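Local coordinates for lipid-transfer protein (Thermomonospora curvata, PDB 6OK1), which is of undetermined function but belongs to the thiolase superfamily, with an N-terminal and a C-terminal thiolase-like region in one chain, at residues A[168-173]-A[300-305]; A[294-299]-A[376-381]. All coordinates share one frame; numbering follows the deposited sequence.

Overall arrangement
The two interactions form one buried patch, their centres about 11 Å apart, and their segments alternate along the chain: 168-173, then 294-299 running straight into 300-305, then 376-381. Interaction 1 sets helix 167-182, from the N-terminal thiolase region, against helix 301-307 of the C-terminal region. Interaction 2 lies deeper, about 8 Å from the chain centre, and pairs two loops that follow the neighbouring parallel strands 290-292 and 371-375. Direct contacts join the two: Q304 NE2 probably hydrogen-bonds Y294 O, and F170 packs on P299. Residues 294-305 thereby link the loop ends of the sheet to a helix of the other region.

Interaction 1: residues A[168-173]-A[300-305]; sequences EDFGRV and LVLPQL
L300 O, the carbonyl just ahead of the touching residues V301 and L302, is gripped by two donors of one residue: Q304 N, in a backbone bond of 3.3 Å, and Q304 NE2, also 3.3 Å from L300 O. The two arrive from opposite faces of the carbonyl plane. Q304 reaches further, to T375 and Y294, so its amide ties the start of helix 301-307 to the neighbouring strand and loop.

Across from this helix, helix 167-182 passes almost at right angles (83°), the axes of the two short segments 11.2 Å apart at their closest. L302 is the chief bridge. Its CD1 meets F170 CD1 at 4.0 Å, at the edge of the ring and near its plane, while CD2 lies alongside F170 CE1; the same L302 CD1 also touches V173 CG2 at 3.9 Å, roughly at a right angle to the F170 contact. V173 also uses its second branch: CG1, anti to the backbone N (chi1 174°), points tip to tip at V301 CG2, 3.9 Å away. A156 and M160 of helix 148-163 cover F170 further, and A316 and I320 of helix 316-321 cover L302.

D169 approaches L302 CD2 only loosely through its CB, and its carboxylate leads away. R172 NH2 and D169 OD1 form a salt bridge of 2.8 Å; OD1 lies in the guanidinium plane, while the nitrogen meets the carboxylate from above its plane (41°). T166 N holds OD2. No hydrogen bond crosses between these segments, so this contact rests on apolar branches.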
# COMPACT_ATOMS: atom_id res chain seq x y z
N GLU A 168 -8.50 2.90 -36.86
CA GLU A 168 -9.94 2.65 -36.84
C GLU A 168 -10.28 1.43 -35.99
O GLU A 168 -11.37 1.38 -35.40
CB GLU A 168 -10.47 2.47 -38.27
CG GLU A 168 -10.55 3.78 -39.00
CD GLU A 168 -11.25 3.69 -40.34
OE1 GLU A 168 -11.25 2.59 -40.92
OE2 GLU A 168 -11.82 4.71 -40.78
N ASP A 169 -9.39 0.42 -35.93
CA ASP A 169 -9.64 -0.72 -35.06
C ASP A 169 -9.70 -0.29 -33.60
O ASP A 169 -10.58 -0.71 -32.85
CB ASP A 169 -8.57 -1.79 -35.26
CG ASP A 169 -8.62 -2.39 -36.64
OD1 ASP A 169 -9.74 -2.69 -37.09
OD2 ASP A 169 -7.55 -2.53 -37.28
N PHE A 170 -8.77 0.58 -33.17
CA PHE A 170 -8.86 1.13 -31.82
C PHE A 170 -10.12 1.98 -31.66
O PHE A 170 -10.76 1.97 -30.60
CB PHE A 170 -7.61 1.97 -31.52
CG PHE A 170 -6.31 1.21 -31.62
CD1 PHE A 170 -6.23 -0.15 -31.33
CD2 PHE A 170 -5.14 1.86 -32.04
CE1 PHE A 170 -5.02 -0.83 -31.42
CE2 PHE A 170 -3.93 1.18 -32.14
CZ PHE A 170 -3.87 -0.15 -31.83
N GLY A 171 -10.47 2.73 -32.71
CA GLY A 171 -11.65 3.57 -32.66
C GLY A 171 -12.93 2.80 -32.44
O GLY A 171 -13.86 3.30 -31.78
N ARG A 172 -13.02 1.58 -32.97
CA ARG A 172 -14.24 0.80 -32.76
C ARG A 172 -14.48 0.53 -31.29
O ARG A 172 -15.63 0.40 -30.87
CB ARG A 172 -14.18 -0.50 -33.56
CG ARG A 172 -14.74 -0.30 -34.94
CD ARG A 172 -14.78 -1.58 -35.78
NE ARG A 172 -13.52 -1.76 -36.46
CZ ARG A 172 -13.20 -1.17 -37.61
NH1 ARG A 172 -14.07 -0.38 -38.22
NH2 ARG A 172 -12.01 -1.36 -38.14
N VAL A 173 -13.41 0.43 -30.50
CA VAL A 173 -13.55 0.28 -29.06
C VAL A 173 -14.16 1.53 -28.47
O VAL A 173 -15.05 1.46 -27.61
CB VAL A 173 -12.18 -0.01 -28.41
CG1 VAL A 173 -12.32 -0.04 -26.89
CG2 VAL A 173 -11.64 -1.31 -28.89
N LEU A 300 -5.17 -1.20 -25.66
CA LEU A 300 -4.86 -2.43 -24.95
C LEU A 300 -6.09 -3.29 -24.72
O LEU A 300 -5.96 -4.38 -24.18
CB LEU A 300 -4.16 -2.12 -23.62
CG LEU A 300 -2.83 -1.36 -23.76
CD1 LEU A 300 -2.16 -1.09 -22.40
CD2 LEU A 300 -1.87 -2.10 -24.65
N VAL A 301 -7.26 -2.84 -25.15
CA VAL A 301 -8.41 -3.74 -25.14
C VAL A 301 -8.19 -4.90 -26.08
O VAL A 301 -8.64 -6.02 -25.82
CB VAL A 301 -9.69 -2.96 -25.47
CG1 VAL A 301 -10.89 -3.92 -25.66
CG2 VAL A 301 -10.00 -1.96 -24.35
N LEU A 302 -7.48 -4.67 -27.21
CA LEU A 302 -7.32 -5.71 -28.20
C LEU A 302 -6.47 -6.87 -27.67
O LEU A 302 -6.93 -8.01 -27.71
CB LEU A 302 -6.77 -5.13 -29.51
CG LEU A 302 -7.81 -4.52 -30.46
CD1 LEU A 302 -8.39 -3.23 -29.89
CD2 LEU A 302 -7.22 -4.20 -31.83
N PRO A 303 -5.26 -6.62 -27.16
CA PRO A 303 -4.51 -7.75 -26.59
C PRO A 303 -5.18 -8.37 -25.38
O PRO A 303 -4.96 -9.56 -25.12
CB PRO A 303 -3.14 -7.14 -26.26
CG PRO A 303 -3.39 -5.63 -26.21
CD PRO A 303 -4.46 -5.40 -27.24
N GLN A 304 -6.00 -7.63 -24.63
CA GLN A 304 -6.74 -8.25 -23.54
C GLN A 304 -7.63 -9.37 -24.06
O GLN A 304 -7.67 -10.46 -23.48
CB GLN A 304 -7.59 -7.23 -22.81
CG GLN A 304 -6.83 -6.35 -21.85
CD GLN A 304 -7.79 -5.49 -21.09
OE1 GLN A 304 -8.47 -5.95 -20.17
NE2 GLN A 304 -7.91 -4.25 -21.52
N LEU A 305 -8.34 -9.13 -25.15
CA LEU A 305 -9.21 -10.17 -25.70
C LEU A 305 -8.41 -11.41 -26.07
O LEU A 305 -8.86 -12.55 -25.89
CB LEU A 305 -9.96 -9.62 -26.92
CG LEU A 305 -11.04 -8.57 -26.61
CD1 LEU A 305 -11.38 -7.76 -27.85
CD2 LEU A 305 -12.30 -9.26 -26.02

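Interaction 2: residues A[294-299]-A[376-381]; sequences YDHFTP and AGTGVP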
# COMPACT_ATOMS: atom_id res chain seq x y z
N TYR A 294 -10.86 -3.21 -19.00
CA TYR A 294 -10.29 -1.93 -18.62
C TYR A 294 -9.83 -1.15 -19.84
O TYR A 294 -9.06 -1.66 -20.68
CB TYR A 294 -9.12 -2.17 -17.68
CG TYR A 294 -8.71 -1.00 -16.80
CD1 TYR A 294 -7.87 0.00 -17.27
CD2 TYR A 294 -9.10 -0.96 -15.47
CE1 TYR A 294 -7.44 1.02 -16.42
CE2 TYR A 294 -8.68 0.04 -14.62
CZ TYR A 294 -7.85 1.02 -15.09
OH TYR A 294 -7.44 2.01 -14.23
N ASP A 295 -10.23 0.11 -19.90
CA ASP A 295 -10.23 0.85 -21.15
C ASP A 295 -9.96 2.32 -20.89
O ASP A 295 -10.59 3.19 -21.50
CB ASP A 295 -11.55 0.68 -21.88
CG ASP A 295 -12.71 1.26 -21.10
OD1 ASP A 295 -12.70 1.10 -19.87
OD2 ASP A 295 -13.61 1.85 -21.73
N HIS A 296 -9.03 2.64 -19.98
CA HIS A 296 -8.64 4.04 -19.84
C HIS A 296 -7.98 4.55 -21.11
O HIS A 296 -8.10 5.73 -21.44
CB HIS A 296 -7.76 4.29 -18.63
CG HIS A 296 -6.44 3.59 -18.64
ND1 HIS A 296 -6.24 2.39 -19.30
CD2 HIS A 296 -5.26 3.91 -18.07
CE1 HIS A 296 -4.99 1.99 -19.10
NE2 HIS A 296 -4.37 2.90 -18.37
N PHE A 297 -7.38 3.64 -21.88
CA PHE A 297 -6.97 3.87 -23.26
C PHE A 297 -7.49 2.70 -24.09
O PHE A 297 -7.46 1.55 -23.63
CB PHE A 297 -5.44 3.97 -23.38
CG PHE A 297 -4.87 5.12 -22.60
CD1 PHE A 297 -4.91 6.41 -23.11
CD2 PHE A 297 -4.32 4.91 -21.34
CE1 PHE A 297 -4.41 7.47 -22.37
CE2 PHE A 297 -3.83 5.97 -20.62
CZ PHE A 297 -3.86 7.24 -21.14
N THR A 298 -7.93 2.97 -25.30
CA THR A 298 -8.52 1.91 -26.10
C THR A 298 -7.59 0.81 -26.59
O THR A 298 -8.06 -0.32 -26.76
CB THR A 298 -9.17 2.52 -27.33
OG1 THR A 298 -8.20 3.31 -28.03
CG2 THR A 298 -10.42 3.34 -26.93
N PRO A 299 -6.32 1.08 -26.93
CA PRO A 299 -5.60 0.06 -27.71
C PRO A 299 -5.36 -1.23 -26.98
O PRO A 299 -5.30 -2.28 -27.63
CB PRO A 299 -4.28 0.75 -28.07
CG PRO A 299 -4.62 2.22 -28.01
CD PRO A 299 -5.58 2.35 -26.87
N ALA A 376 -8.66 -5.44 -14.57
CA ALA A 376 -8.16 -4.20 -13.99
C ALA A 376 -7.12 -3.55 -14.91
O ALA A 376 -7.05 -3.86 -16.11
CB ALA A 376 -7.62 -4.51 -12.59
N GLY A 377 -6.33 -2.63 -14.35
CA GLY A 377 -5.53 -1.73 -15.17
C GLY A 377 -4.51 -2.46 -16.03
O GLY A 377 -3.91 -3.46 -15.61
N THR A 378 -4.28 -1.93 -17.23
CA THR A 378 -3.39 -2.54 -18.20
C THR A 378 -2.07 -1.77 -18.30
O THR A 378 -2.01 -0.54 -18.17
CB THR A 378 -4.09 -2.61 -19.56
OG1 THR A 378 -4.67 -1.34 -19.84
CG2 THR A 378 -5.21 -3.61 -19.53
N GLY A 379 -0.99 -2.53 -18.53
CA GLY A 379 0.34 -1.99 -18.52
C GLY A 379 1.04 -2.07 -17.19
O GLY A 379 2.22 -1.73 -17.10
N VAL A 380 0.32 -2.52 -16.16
CA VAL A 380 0.83 -2.58 -14.79
C VAL A 380 0.55 -3.98 -14.26
O VAL A 380 -0.30 -4.71 -14.78
CB VAL A 380 0.15 -1.53 -13.88
CG1 VAL A 380 0.66 -0.13 -14.13
CG2 VAL A 380 -1.38 -1.59 -14.04
N PRO A 381 1.21 -4.36 -13.17
CA PRO A 381 0.69 -5.50 -12.40
C PRO A 381 -0.80 -5.32 -12.21
O PRO A 381 -1.28 -4.25 -11.82
CB PRO A 381 1.44 -5.38 -11.07
CG PRO A 381 2.68 -4.70 -11.41
CD PRO A 381 2.34 -3.71 -12.51
O HOH W 1 -6.72 -0.91 -21.68
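Neither 294-299 nor 376-381 is helical or extended in a sheet, and the two loop backbones come nearest where the CA atoms of Y294 and A376 stand 5.6 Å apart. The Y294 side chain fills the approach. A chi1 of -159° swings its ring away from the backbone N and over toward G377. The phenol ring presents one face to 376-381, with G377 CA 3.4 Å from the ring centroid and only 2° off the normal: a CH-pi contact over the middle of the face. A376 O closes in on Y294 CB at 3.1 Å, which makes this corner tight.

H296 is clamped between aromatic neighbours. Y294 CE1 rests on one face of the imidazole, toward its rim, and F297 CD2 covers the centre of the opposite face, which restrains the ring's rotation. At its edge, H296 CE1 meets T378 OG1 at 3.4 Å.

Both loops leave the C-terminal ends of adjacent parallel strands, 290-292 and 371-375, in the C-terminal half of the thiolase fold, a position consistent with the loops that line the active site in thiolases. H296 also packs on C215.

A water links the two loops. It accepts a bond from T378 OG1 at 2.8 Å and donates to Y294 O at 2.7 Å and, over a longer reach, to F297 O at 3.2 Å. T378 chi1, 48°, places OG1 to bond the water while it lies against the edge of the imidazole. Beyond T378 the chain turns through G379, with positive phi, toward P381, which packs on F76 of the second subunit.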